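Side-chain contacts in histidine-containing phosphotransfer protein (Zea mays, PDB 1WN0), which probably relays phosphoryl groups from cytokinin sensor histidine kinases to response regulators in the multistep His-to-Asp phosphorelay: residues A[99-104]-A[111-116]; A[84-89]-A[93-98]; A[62-67]-A[72-77]; A[53-58]-A[126-131]. All blocks are in the same frame, centred on the assembly; numbering follows the deposited sequence.

Contact 1. Residues A[99-104]-A[111-116]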
loop_
_atom_site.group_PDB
_atom_site.type_symbol
_atom_site.label_atom_id
_atom_site.label_comp_id
_atom_site.label_asym_id
_atom_site.label_seq_id
_atom_site.Cartn_x
_atom_site.Cartn_y
_atom_site.Cartn_z
ATOM N N MET A 99 -9.233 5.277 -1.297
ATOM C CA MET A 99 -10.271 6.302 -1.112
ATOM C C MET A 99 -11.417 6.309 -2.121
ATOM O O MET A 99 -12.467 6.822 -1.827
ATOM C CB MET A 99 -9.597 7.731 -0.978
ATOM C CG MET A 99 -8.857 7.970 0.519
ATOM S SD MET A 99 -7.683 9.301 0.201
ATOM C CE MET A 99 -9.029 10.746 0.475
ATOM N N GLN A 100 -11.245 5.712 -3.294
ATOM C CA GLN A 100 -12.334 5.649 -4.304
ATOM C C GLN A 100 -13.293 4.544 -4.076
ATOM O O GLN A 100 -14.259 4.394 -4.841
ATOM C CB GLN A 100 -11.734 5.503 -5.710
ATOM C CG GLN A 100 -10.449 6.405 -5.835
ATOM C CD GLN A 100 -10.642 7.875 -5.354
ATOM O OE1 GLN A 100 -11.649 8.430 -5.681
ATOM N NE2 GLN A 100 -9.621 8.530 -4.641
ATOM N N PHE A 101 -13.031 3.705 -3.059
ATOM C CA PHE A 101 -13.940 2.551 -2.740
ATOM C C PHE A 101 -15.204 3.023 -2.056
ATOM O O PHE A 101 -16.222 2.304 -1.967
ATOM C CB PHE A 101 -13.210 1.551 -1.817
ATOM C CG PHE A 101 -12.428 0.475 -2.553
ATOM C CD1 PHE A 101 -11.156 0.701 -2.951
ATOM C CD2 PHE A 101 -12.997 -0.759 -2.862
ATOM C CE1 PHE A 101 -10.415 -0.308 -3.567
ATOM C CE2 PHE A 101 -12.314 -1.689 -3.468
ATOM C CZ PHE A 101 -10.992 -1.473 -3.820
ATOM N N ARG A 102 -15.149 4.223 -1.517
ATOM C CA ARG A 102 -16.289 4.656 -0.727
ATOM C C ARG A 102 -17.506 4.814 -1.556
ATOM O O ARG A 102 -18.574 4.276 -1.237
ATOM C CB ARG A 102 -16.036 5.982 0.016
ATOM C CG ARG A 102 -14.965 5.732 1.179
ATOM C CD ARG A 102 -14.230 4.246 1.292
ATOM N NE ARG A 102 -12.785 4.421 1.564
ATOM C CZ ARG A 102 -12.144 3.963 2.647
ATOM N NH1 ARG A 102 -12.788 3.187 3.553
ATOM N NH2 ARG A 102 -10.853 4.282 2.801
ATOM N N GLN A 103 -17.378 5.518 -2.636
ATOM C CA GLN A 103 -18.574 5.658 -3.390
ATOM C C GLN A 103 -18.944 4.224 -3.905
ATOM O O GLN A 103 -20.052 3.914 -4.008
ATOM C CB GLN A 103 -18.435 6.787 -4.451
ATOM C CG GLN A 103 -19.711 6.980 -5.335
ATOM C CD GLN A 103 -20.891 7.455 -4.512
ATOM O OE1 GLN A 103 -20.660 7.974 -3.400
ATOM N NE2 GLN A 103 -22.162 7.198 -4.990
ATOM N N LEU A 104 -17.940 3.393 -4.230
ATOM C CA LEU A 104 -18.196 2.120 -4.812
ATOM C C LEU A 104 -18.975 1.192 -3.895
ATOM O O LEU A 104 -19.878 0.482 -4.333
ATOM C CB LEU A 104 -16.901 1.461 -5.219
ATOM C CG LEU A 104 -16.113 2.277 -6.337
ATOM C CD1 LEU A 104 -14.830 1.570 -6.439
ATOM C CD2 LEU A 104 -16.696 2.306 -7.655
ATOM N N ASP A 111 -18.705 -4.386 -9.803
ATOM C CA ASP A 111 -17.815 -4.167 -10.949
ATOM C C ASP A 111 -16.728 -3.196 -10.561
ATOM O O ASP A 111 -15.553 -3.376 -10.769
ATOM C CB ASP A 111 -18.524 -3.565 -12.165
ATOM C CG ASP A 111 -19.510 -4.543 -12.921
ATOM O OD1 ASP A 111 -20.479 -4.011 -13.540
ATOM O OD2 ASP A 111 -19.348 -5.758 -13.050
ATOM N N GLY A 112 -17.129 -2.121 -9.962
ATOM C CA GLY A 112 -16.183 -1.055 -9.719
ATOM C C GLY A 112 -15.168 -1.401 -8.632
ATOM O O GLY A 112 -14.057 -0.953 -8.665
ATOM N N CYS A 113 -15.610 -2.131 -7.650
ATOM C CA CYS A 113 -14.721 -2.613 -6.571
ATOM C C CYS A 113 -13.710 -3.572 -7.157
ATOM O O CYS A 113 -12.525 -3.531 -6.707
ATOM C CB CYS A 113 -15.422 -3.311 -5.427
ATOM S SG CYS A 113 -16.445 -2.175 -4.357
ATOM N N ILE A 114 -14.094 -4.378 -8.134
ATOM C CA ILE A 114 -13.127 -5.363 -8.711
ATOM C C ILE A 114 -12.099 -4.599 -9.513
ATOM O O ILE A 114 -10.919 -4.961 -9.577
ATOM C CB ILE A 114 -13.823 -6.426 -9.492
ATOM C CG1 ILE A 114 -14.662 -7.440 -8.559
ATOM C CG2 ILE A 114 -12.899 -7.199 -10.346
ATOM C CD1 ILE A 114 -15.400 -8.510 -9.369
ATOM N N MET A 115 -12.542 -3.555 -10.183
ATOM C CA MET A 115 -11.612 -2.779 -10.975
ATOM C C MET A 115 -10.759 -2.056 -10.015
ATOM O O MET A 115 -9.584 -1.997 -10.238
ATOM C CB MET A 115 -12.363 -1.792 -11.875
ATOM C CG MET A 115 -13.321 -2.408 -12.770
ATOM S SD MET A 115 -14.355 -1.336 -13.914
ATOM C CE MET A 115 -13.208 -0.886 -14.972
ATOM N N ALA A 116 -11.299 -1.383 -8.972
ATOM C CA ALA A 116 -10.375 -0.646 -8.133
ATOM C C ALA A 116 -9.458 -1.575 -7.406
ATOM O O ALA A 116 -8.267 -1.296 -7.222
ATOM C CB ALA A 116 -11.109 0.165 -7.141
#

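Contact 2. Residues A[84-89]-A[93-98]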
loop_
_atom_site.group_PDB
_atom_site.type_symbol
_atom_site.label_atom_id
_atom_site.label_comp_id
_atom_site.label_asym_id
_atom_site.label_seq_id
_atom_site.Cartn_x
_atom_site.Cartn_y
_atom_site.Cartn_z
ATOM N N GLY A 84 -5.015 2.962 5.891
ATOM C CA GLY A 84 -4.091 3.272 7.050
ATOM C C GLY A 84 -2.709 2.649 6.849
ATOM O O GLY A 84 -1.624 3.258 7.080
ATOM N N SER A 85 -2.653 1.453 6.308
ATOM C CA SER A 85 -1.326 0.807 6.057
ATOM C C SER A 85 -0.512 1.549 4.986
ATOM O O SER A 85 0.676 1.786 5.123
ATOM C CB SER A 85 -1.547 -0.620 5.656
ATOM O OG SER A 85 -0.353 -1.371 5.532
ATOM N N SER A 86 -1.195 1.981 3.937
ATOM C CA SER A 86 -0.523 2.568 2.829
ATOM C C SER A 86 -0.115 3.957 3.283
ATOM O O SER A 86 1.053 4.436 3.009
ATOM C CB SER A 86 -1.448 2.544 1.630
ATOM O OG SER A 86 -2.217 3.699 1.734
ATOM N N ALA A 87 -0.975 4.572 4.119
ATOM C CA ALA A 87 -0.636 5.942 4.694
ATOM C C ALA A 87 0.583 5.916 5.629
ATOM O O ALA A 87 1.423 6.817 5.574
ATOM C CB ALA A 87 -1.799 6.574 5.438
ATOM N N SER A 88 0.760 4.832 6.394
ATOM C CA SER A 88 1.964 4.710 7.226
ATOM C C SER A 88 3.330 4.767 6.556
ATOM O O SER A 88 4.354 5.103 7.180
ATOM C CB SER A 88 1.870 3.440 8.025
ATOM O OG SER A 88 2.195 2.249 7.287
ATOM N N VAL A 89 3.426 4.322 5.320
ATOM C CA VAL A 89 4.681 4.426 4.582
ATOM C C VAL A 89 4.602 5.430 3.457
ATOM O O VAL A 89 5.406 5.414 2.565
ATOM C CB VAL A 89 5.097 3.094 3.999
ATOM C CG1 VAL A 89 5.422 2.088 5.095
ATOM C CG2 VAL A 89 4.086 2.531 2.939
ATOM N N LYS A 93 -0.183 6.503 -3.942
ATOM C CA LYS A 93 -1.051 6.130 -5.067
ATOM C C LYS A 93 -1.997 5.022 -4.562
ATOM O O LYS A 93 -3.191 5.046 -4.771
ATOM C CB LYS A 93 -0.208 5.727 -6.275
ATOM C CG LYS A 93 0.545 6.900 -6.959
ATOM C CD LYS A 93 1.413 6.419 -8.205
ATOM C CE LYS A 93 2.083 7.632 -9.017
ATOM N NZ LYS A 93 1.209 8.857 -9.396
ATOM N N VAL A 94 -1.477 4.089 -3.792
ATOM C CA VAL A 94 -2.385 3.078 -3.105
ATOM C C VAL A 94 -3.417 3.715 -2.230
ATOM O O VAL A 94 -4.642 3.401 -2.359
ATOM C CB VAL A 94 -1.502 2.078 -2.243
ATOM C CG1 VAL A 94 -2.300 1.017 -1.595
ATOM C CG2 VAL A 94 -0.425 1.416 -3.156
ATOM N N LYS A 95 -2.977 4.649 -1.346
ATOM C CA LYS A 95 -3.916 5.340 -0.414
ATOM C C LYS A 95 -4.993 6.022 -1.224
ATOM O O LYS A 95 -6.203 5.827 -0.966
ATOM C CB LYS A 95 -3.176 6.407 0.450
ATOM C CG LYS A 95 -3.934 7.226 1.488
ATOM C CD LYS A 95 -2.961 8.371 1.951
ATOM C CE LYS A 95 -3.392 9.390 3.092
ATOM N NZ LYS A 95 -2.187 10.178 4.063
ATOM N N PHE A 96 -4.584 6.736 -2.287
ATOM C CA PHE A 96 -5.581 7.394 -3.105
ATOM C C PHE A 96 -6.552 6.442 -3.699
ATOM O O PHE A 96 -7.749 6.693 -3.695
ATOM C CB PHE A 96 -4.944 8.213 -4.202
ATOM C CG PHE A 96 -5.954 8.900 -5.055
ATOM C CD1 PHE A 96 -6.398 8.309 -6.236
ATOM C CD2 PHE A 96 -6.451 10.118 -4.658
ATOM C CE1 PHE A 96 -7.474 8.931 -6.981
ATOM C CE2 PHE A 96 -7.439 10.716 -5.363
ATOM C CZ PHE A 96 -7.954 10.113 -6.585
ATOM N N THR A 97 -6.081 5.317 -4.238
ATOM C CA THR A 97 -7.047 4.238 -4.644
ATOM C C THR A 97 -8.056 3.782 -3.632
ATOM O O THR A 97 -9.236 3.566 -3.951
ATOM C CB THR A 97 -6.302 3.045 -5.321
ATOM O OG1 THR A 97 -5.531 3.589 -6.396
ATOM C CG2 THR A 97 -7.253 2.153 -6.116
ATOM N N CYS A 98 -7.576 3.567 -2.422
ATOM C CA CYS A 98 -8.356 3.066 -1.343
ATOM C C CYS A 98 -9.507 3.989 -1.147
ATOM O O CYS A 98 -10.643 3.555 -0.946
ATOM C CB CYS A 98 -7.541 2.998 -0.113
ATOM S SG CYS A 98 -6.412 1.644 -0.087
#

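Contact 3. Residues A[62-67]-A[72-77]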
loop_
_atom_site.group_PDB
_atom_site.type_symbol
_atom_site.label_atom_id
_atom_site.label_comp_id
_atom_site.label_asym_id
_atom_site.label_seq_id
_atom_site.Cartn_x
_atom_site.Cartn_y
_atom_site.Cartn_z
ATOM N N ALA A 62 -10.235 -9.795 -2.480
ATOM C CA ALA A 62 -10.473 -10.533 -3.710
ATOM C C ALA A 62 -11.488 -11.619 -3.429
ATOM O O ALA A 62 -12.361 -11.778 -4.191
ATOM C CB ALA A 62 -9.216 -11.217 -4.228
ATOM N N ALA A 63 -11.331 -12.362 -2.313
ATOM C CA ALA A 63 -12.291 -13.414 -1.929
ATOM C C ALA A 63 -13.599 -12.754 -1.599
ATOM O O ALA A 63 -14.691 -13.141 -2.098
ATOM C CB ALA A 63 -11.746 -14.317 -0.713
ATOM N N LEU A 64 -13.574 -11.660 -0.857
ATOM C CA LEU A 64 -14.966 -11.108 -0.560
ATOM C C LEU A 64 -15.735 -10.719 -1.833
ATOM O O LEU A 64 -16.963 -10.940 -1.977
ATOM C CB LEU A 64 -14.910 -9.842 0.316
ATOM C CG LEU A 64 -14.997 -9.916 1.865
ATOM C CD1 LEU A 64 -15.205 -11.199 2.552
ATOM C CD2 LEU A 64 -13.910 -9.089 2.492
ATOM N N LEU A 65 -14.995 -10.072 -2.747
ATOM C CA LEU A 65 -15.616 -9.593 -4.036
ATOM C C LEU A 65 -16.031 -10.654 -5.089
ATOM O O LEU A 65 -16.673 -10.337 -6.088
ATOM C CB LEU A 65 -14.796 -8.507 -4.705
ATOM C CG LEU A 65 -14.726 -7.303 -3.799
ATOM C CD1 LEU A 65 -13.591 -6.411 -4.222
ATOM C CD2 LEU A 65 -15.945 -6.514 -3.845
ATOM N N ASP A 66 -15.752 -11.896 -4.788
ATOM C CA ASP A 66 -16.183 -13.019 -5.577
ATOM C C ASP A 66 -17.279 -13.901 -5.002
ATOM O O ASP A 66 -17.574 -14.918 -5.610
ATOM C CB ASP A 66 -15.016 -13.956 -5.877
ATOM C CG ASP A 66 -15.230 -14.746 -7.241
ATOM O OD1 ASP A 66 -15.709 -14.153 -8.317
ATOM O OD2 ASP A 66 -14.933 -15.976 -7.303
ATOM N N GLN A 67 -17.914 -13.496 -3.915
ATOM C CA GLN A 67 -18.912 -14.313 -3.248
ATOM C C GLN A 67 -20.122 -13.963 -3.953
ATOM O O GLN A 67 -20.263 -12.906 -4.463
ATOM C CB GLN A 67 -19.157 -13.873 -1.749
ATOM C CG GLN A 67 -17.955 -14.022 -0.826
ATOM C CD GLN A 67 -17.403 -15.457 -0.912
ATOM O OE1 GLN A 67 -18.166 -16.369 -0.711
ATOM N NE2 GLN A 67 -16.123 -15.637 -1.312
ATOM N N PHE A 72 -20.525 -5.566 1.543
ATOM C CA PHE A 72 -19.879 -4.326 1.168
ATOM C C PHE A 72 -19.328 -3.507 2.337
ATOM O O PHE A 72 -18.323 -2.789 2.148
ATOM C CB PHE A 72 -20.754 -3.428 0.223
ATOM C CG PHE A 72 -20.917 -3.967 -1.201
ATOM C CD1 PHE A 72 -19.986 -3.673 -2.160
ATOM C CD2 PHE A 72 -22.070 -4.692 -1.599
ATOM C CE1 PHE A 72 -20.103 -4.119 -3.432
ATOM C CE2 PHE A 72 -22.202 -5.107 -2.887
ATOM C CZ PHE A 72 -21.136 -4.856 -3.792
ATOM N N ASP A 73 -19.888 -3.653 3.501
ATOM C CA ASP A 73 -19.423 -3.058 4.751
ATOM C C ASP A 73 -18.045 -3.629 5.174
ATOM O O ASP A 73 -17.156 -2.876 5.590
ATOM C CB ASP A 73 -20.385 -3.430 5.952
ATOM C CG ASP A 73 -21.799 -2.837 5.810
ATOM O OD1 ASP A 73 -21.977 -1.857 5.059
ATOM O OD2 ASP A 73 -22.765 -3.272 6.436
ATOM N N LYS A 74 -17.911 -4.952 5.081
ATOM C CA LYS A 74 -16.618 -5.589 5.228
ATOM C C LYS A 74 -15.582 -5.210 4.199
ATOM O O LYS A 74 -14.412 -5.032 4.603
ATOM C CB LYS A 74 -16.752 -7.101 5.248
ATOM C CG LYS A 74 -15.528 -7.800 5.785
ATOM C CD LYS A 74 -15.691 -9.339 5.967
ATOM C CE LYS A 74 -16.644 -9.687 7.171
ATOM N NZ LYS A 74 -16.469 -11.146 7.572
ATOM N N VAL A 75 -15.960 -5.102 2.895
ATOM C CA VAL A 75 -14.906 -4.641 1.908
ATOM C C VAL A 75 -14.422 -3.284 2.365
ATOM O O VAL A 75 -13.238 -2.956 2.375
ATOM C CB VAL A 75 -15.584 -4.500 0.503
ATOM C CG1 VAL A 75 -14.795 -3.720 -0.541
ATOM C CG2 VAL A 75 -16.045 -5.881 0.052
ATOM N N ASP A 76 -15.372 -2.437 2.666
ATOM C CA ASP A 76 -15.097 -1.066 3.140
ATOM C C ASP A 76 -14.196 -1.048 4.414
ATOM O O ASP A 76 -13.150 -0.411 4.537
ATOM C CB ASP A 76 -16.382 -0.317 3.478
ATOM C CG ASP A 76 -16.180 1.181 3.368
ATOM O OD1 ASP A 76 -15.947 1.626 2.220
ATOM O OD2 ASP A 76 -15.997 1.929 4.318
ATOM N N ALA A 77 -14.581 -1.795 5.395
ATOM C CA ALA A 77 -13.628 -1.877 6.561
ATOM C C ALA A 77 -12.194 -2.414 6.132
ATOM O O ALA A 77 -11.128 -1.870 6.625
ATOM C CB ALA A 77 -14.296 -2.722 7.768
#

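Contact 4. Residues A[53-58]-A[126-131]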
loop_
_atom_site.group_PDB
_atom_site.type_symbol
_atom_site.label_atom_id
_atom_site.label_comp_id
_atom_site.label_asym_id
_atom_site.label_seq_id
_atom_site.Cartn_x
_atom_site.Cartn_y
_atom_site.Cartn_z
ATOM N N ASP A 53 0.722 -6.679 5.542
ATOM C CA ASP A 53 -0.653 -6.250 5.665
ATOM C C ASP A 53 -1.298 -6.026 4.293
ATOM O O ASP A 53 -2.402 -6.512 4.037
ATOM C CB ASP A 53 -0.813 -4.927 6.478
ATOM C CG ASP A 53 -0.601 -5.048 8.007
ATOM O OD1 ASP A 53 -0.575 -6.164 8.555
ATOM O OD2 ASP A 53 -0.507 -3.990 8.738
ATOM N N ALA A 54 -0.695 -5.220 3.460
ATOM C CA ALA A 54 -1.326 -4.913 2.152
ATOM C C ALA A 54 -1.685 -6.226 1.382
ATOM O O ALA A 54 -2.801 -6.414 0.823
ATOM C CB ALA A 54 -0.383 -4.058 1.280
ATOM N N ASP A 55 -0.720 -7.164 1.426
ATOM C CA ASP A 55 -0.822 -8.416 0.744
ATOM C C ASP A 55 -1.971 -9.252 1.296
ATOM O O ASP A 55 -2.794 -9.745 0.521
ATOM C CB ASP A 55 0.499 -9.186 0.729
ATOM C CG ASP A 55 0.464 -10.371 -0.199
ATOM O OD1 ASP A 55 0.524 -10.268 -1.480
ATOM O OD2 ASP A 55 0.234 -11.456 0.355
ATOM N N ARG A 56 -2.125 -9.288 2.601
ATOM C CA ARG A 56 -3.163 -10.143 3.198
ATOM C C ARG A 56 -4.527 -9.401 2.934
ATOM O O ARG A 56 -5.538 -9.975 2.489
ATOM C CB ARG A 56 -2.821 -10.314 4.684
ATOM C CG ARG A 56 -3.915 -10.999 5.524
ATOM C CD ARG A 56 -3.771 -10.827 7.134
ATOM N NE ARG A 56 -3.147 -9.549 7.590
ATOM C CZ ARG A 56 -3.812 -8.446 7.969
ATOM N NH1 ARG A 56 -5.191 -8.389 7.966
ATOM N NH2 ARG A 56 -3.103 -7.369 8.320
ATOM N N ILE A 57 -4.548 -8.062 3.089
ATOM C CA ILE A 57 -5.863 -7.375 2.877
ATOM C C ILE A 57 -6.425 -7.475 1.426
ATOM O O ILE A 57 -7.565 -7.747 1.214
ATOM C CB ILE A 57 -5.757 -5.939 3.308
ATOM C CG1 ILE A 57 -5.607 -5.922 4.861
ATOM C CG2 ILE A 57 -6.992 -5.208 2.808
ATOM C CD1 ILE A 57 -5.041 -4.683 5.299
ATOM N N ILE A 58 -5.550 -7.357 0.485
ATOM C CA ILE A 58 -5.846 -7.559 -0.973
ATOM C C ILE A 58 -6.374 -8.941 -1.312
ATOM O O ILE A 58 -7.451 -9.039 -2.001
ATOM C CB ILE A 58 -4.616 -7.129 -1.809
ATOM C CG1 ILE A 58 -4.484 -5.597 -1.731
ATOM C CG2 ILE A 58 -4.781 -7.596 -3.186
ATOM C CD1 ILE A 58 -3.185 -4.981 -2.385
ATOM N N ASP A 126 3.934 -3.057 -7.628
ATOM C CA ASP A 126 5.030 -2.156 -8.084
ATOM C C ASP A 126 5.794 -1.556 -6.882
ATOM O O ASP A 126 7.046 -1.566 -6.833
ATOM C CB ASP A 126 4.362 -1.104 -8.984
ATOM C CG ASP A 126 5.324 -0.083 -9.570
ATOM O OD1 ASP A 126 6.577 -0.191 -9.506
ATOM O OD2 ASP A 126 4.897 0.915 -10.143
ATOM N N LEU A 127 5.080 -1.053 -5.858
ATOM C CA LEU A 127 5.755 -0.435 -4.752
ATOM C C LEU A 127 6.412 -1.476 -3.911
ATOM O O LEU A 127 7.569 -1.353 -3.503
ATOM C CB LEU A 127 4.782 0.375 -3.925
ATOM C CG LEU A 127 5.304 1.467 -2.966
ATOM C CD1 LEU A 127 4.488 1.570 -1.745
ATOM C CD2 LEU A 127 6.653 1.408 -2.633
ATOM N N ARG A 128 5.715 -2.564 -3.645
ATOM C CA ARG A 128 6.391 -3.625 -2.964
ATOM C C ARG A 128 7.796 -4.001 -3.534
ATOM O O ARG A 128 8.757 -4.157 -2.737
ATOM C CB ARG A 128 5.593 -4.883 -2.974
ATOM C CG ARG A 128 6.264 -5.965 -2.124
ATOM C CD ARG A 128 5.310 -7.136 -1.867
ATOM N NE ARG A 128 5.094 -7.818 -3.118
ATOM C CZ ARG A 128 4.243 -8.820 -3.353
ATOM N NH1 ARG A 128 3.446 -9.358 -2.381
ATOM N NH2 ARG A 128 4.247 -9.308 -4.606
ATOM N N ASN A 129 7.865 -4.205 -4.880
ATOM C CA ASN A 129 9.096 -4.608 -5.528
ATOM C C ASN A 129 10.187 -3.612 -5.319
ATOM O O ASN A 129 11.300 -4.018 -5.117
ATOM C CB ASN A 129 8.969 -4.927 -7.057
ATOM C CG ASN A 129 8.091 -6.229 -7.307
ATOM O OD1 ASN A 129 8.014 -7.142 -6.410
ATOM N ND2 ASN A 129 7.433 -6.308 -8.513
ATOM N N LYS A 130 9.862 -2.333 -5.393
ATOM C CA LYS A 130 10.788 -1.322 -5.095
ATOM C C LYS A 130 11.275 -1.423 -3.657
ATOM O O LYS A 130 12.472 -1.319 -3.379
ATOM C CB LYS A 130 10.160 0.043 -5.328
ATOM C CG LYS A 130 9.686 0.261 -6.756
ATOM C CD LYS A 130 10.771 0.679 -7.670
ATOM C CE LYS A 130 10.242 0.830 -9.036
ATOM N NZ LYS A 130 9.232 -0.171 -9.253
ATOM N N PHE A 131 10.350 -1.588 -2.737
ATOM C CA PHE A 131 10.676 -1.612 -1.302
ATOM C C PHE A 131 11.582 -2.810 -1.023
ATOM O O PHE A 131 12.403 -2.757 -0.078
ATOM C CB PHE A 131 9.428 -1.726 -0.361
ATOM C CG PHE A 131 8.741 -0.422 -0.031
ATOM C CD1 PHE A 131 9.419 0.791 0.046
ATOM C CD2 PHE A 131 7.381 -0.432 0.287
ATOM C CE1 PHE A 131 8.739 1.938 0.377
ATOM C CE2 PHE A 131 6.723 0.716 0.611
ATOM C CZ PHE A 131 7.391 1.875 0.649
#

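Contact 1. Residues A[99-104]-A[111-116]
Leu104 packs its branched end against bare helix backbone at Gly112. Its CD1 lies 3.5 Å from Gly112 O, and its CD2 packs 4.0 Å from Gly112 CA. A beta carbon on this glycine would clash with CD2, so the fit depends on its absence. Leu104 CG stands anti to the carbonyl carbon (chi1 -63°), which turns the methyls across to helix 110-138. Closer to its own backbone, Leu104 CB touches Cys113 SG at 3.8 Å.

Phe101 fills the next place along. The methyl of Ala116 sits over one face of its ring, CB 3.7 Å from both CE1 and CZ, a CH-pi contact. Cys113 comes in obliquely, its SG 4.0 Å from Phe101 CD2, a sulfur-aromatic contact, with its carbonyl O near Phe101 CE2. The contact across the two segments is thus apolar and has no hydrogen bond. With an alanine at Phe101, a gap would probably open beside Cys113: the Ala116 methyl would lose the ring face beneath it and the Cys113 sulfur its aromatic neighbour.

Phe101 also touches Val79 of helix 72-88, the helix that carries His80, the predicted phosphohistidine. This apolar seam joins helix 101-106 to helix 110-138 within the four-helix bundle of the HPt domain.

Contact 2. Residues A[84-89]-A[93-98]
Helices 84-88 and 93-98 run nearly antiparallel, their axes at 156° and 8.3 Å apart at closest approach, with Ser86 CA and Lys95 CA only 5.5 Å from each other. The small Ser86 and Ala87 at the interface are consistent with so close an approach. Ser86 points at the second helix and meets it with two atoms. Its CB rests on Val94 CG1 at 3.7 Å, while its OG lies 3.1 Å from Lys95 CB, a tight fit for an oxygen against a carbon. That hydroxyl sits between the backbone N and the carbonyl carbon (chi1 86°), and it hydrogen-bonds back to Lys83 O three residues earlier, so its polar need is met within its own helix.

Two helices joined by a short turn make a helical hairpin, here part of the HPt four-helix bundle; helix 72-88, to which the first belongs, also carries His80, the predicted phosphorylation site.

Lys95 leaves with its chain fully extended and runs past Ala87 toward the outer side. The Ala87 methyl lies against the far part of that chain, its CB 4.0 Å from Lys95 CE and 3.9 Å from Lys95 NZ. Cutting Lys95 back to a serine is likely to strip this cover from the Ala87 methyl and remove a positive charge there. Deeper in the bundle, Val94 also packs on Val120 of helix 110-138. Ser88 OG donates to Ser85 O at 2.7 Å, and Val89 turns inward onto Phe50 and Phe131.

Contact 3. Residues A[62-67]-A[72-77]
Leu64 lays its two delta methyls across the aliphatic part of Lys74. CD2 is 3.9 Å from both Lys74 CG and Lys74 CD, and CD1 reaches the same CD, with the two side chains crossing at about a right angle. Lys74 sends CG out anti to its N (chi1 -164°) and then bends at chi3, so the middle of its chain meets the leucine while the amine continues past it. Leu64 itself has an unusual shape: CD1 nearly eclipses CA (chi2 -3°), a conformation that is either strained or loosely defined.

Val75 supplies the buried half of the contact through one methyl. Its CG2 touches Leu65 CD2 at 3.9 Å and Leu64 CB at 4.1 Å, bridging two successive residues of the opposite segment. Leu65 also reaches Cys113 and Ile114 of helix 110-138, and Val70 of the connecting loop lies against both Leu65 and Val75, closing this small apolar cluster.

From Leu64 to Gln67 the chain makes a type I turn. Ala63 O takes two bonds there, from opposite faces of its carbonyl plane: one from Asp66 N, the other from the amide of Gln67. Gln67 NE2 stands 3.0 Å from Ala63 O, well above that plane, along a nearly straight N-H (166°). Arg110 adds hydrogen bonds to Leu65 O and Gln67 O. Helix, short loop, helix, with apolar residues closing over the bend: this is the helical hairpin from which an HPt four-helix bundle is built.

Contact 4. Residues A[53-58]-A[126-131]
On the surface of the four-helix bundle, an ion pair spans the gap between helix 42-64 and helix 110-138, which run antiparallel here. Asp55 and Arg128 are the two residues that meet across these segments. Asp55 OD1 faces the edge of the guanidinium, near its plane, at 3.2 Å from Arg128 NH1. The hydrogen bond within this salt bridge is weak, since the N-H is bent to 120°, and the carboxylate and guanidinium planes are turned 36° apart. Arg128 runs out from the backbone nearly straight and then bends at chi3 (68°), which brings NH1 round to the acid. A single long bond of this kind probably holds the arginine only loosely.

Each helix has a further charge pair of its own. Arg56 NH2 meets Asp53 OD1 at 2.8 Å from above the carboxylate plane, and Lys130 NZ approaches Asp126 OD1 at 2.7 Å nearly along the C-O axis. In the interior, Ala54 and Ile58 pack on Phe124 of helix 110-138. A polar bridge outside an apolar seam is a familiar feature of water-soluble helical bundles.

Along the chain the order is contact 3, contact 2, contact 1, and contact 4 spans all three by pairing helix 42-64 with helix 110-138. Contacts 2 and 3 share helix 72-88 but sit toward its two ends, their centres about 18 Å apart, with His80, the predicted phosphohistidine, between them in sequence. Contacts 1 and 3 have centres about 11 Å apart and touch where Cys113 meets Leu65. Contact 2 touches contact 1 through Thr97 and Ala116, and contact 4 through Val89 and Phe131. Three short-range hairpin contacts and one long-range bridge thus join neighbouring helices of one HPt bundle, with helix 72-88 carrying the predicted phosphohistidine.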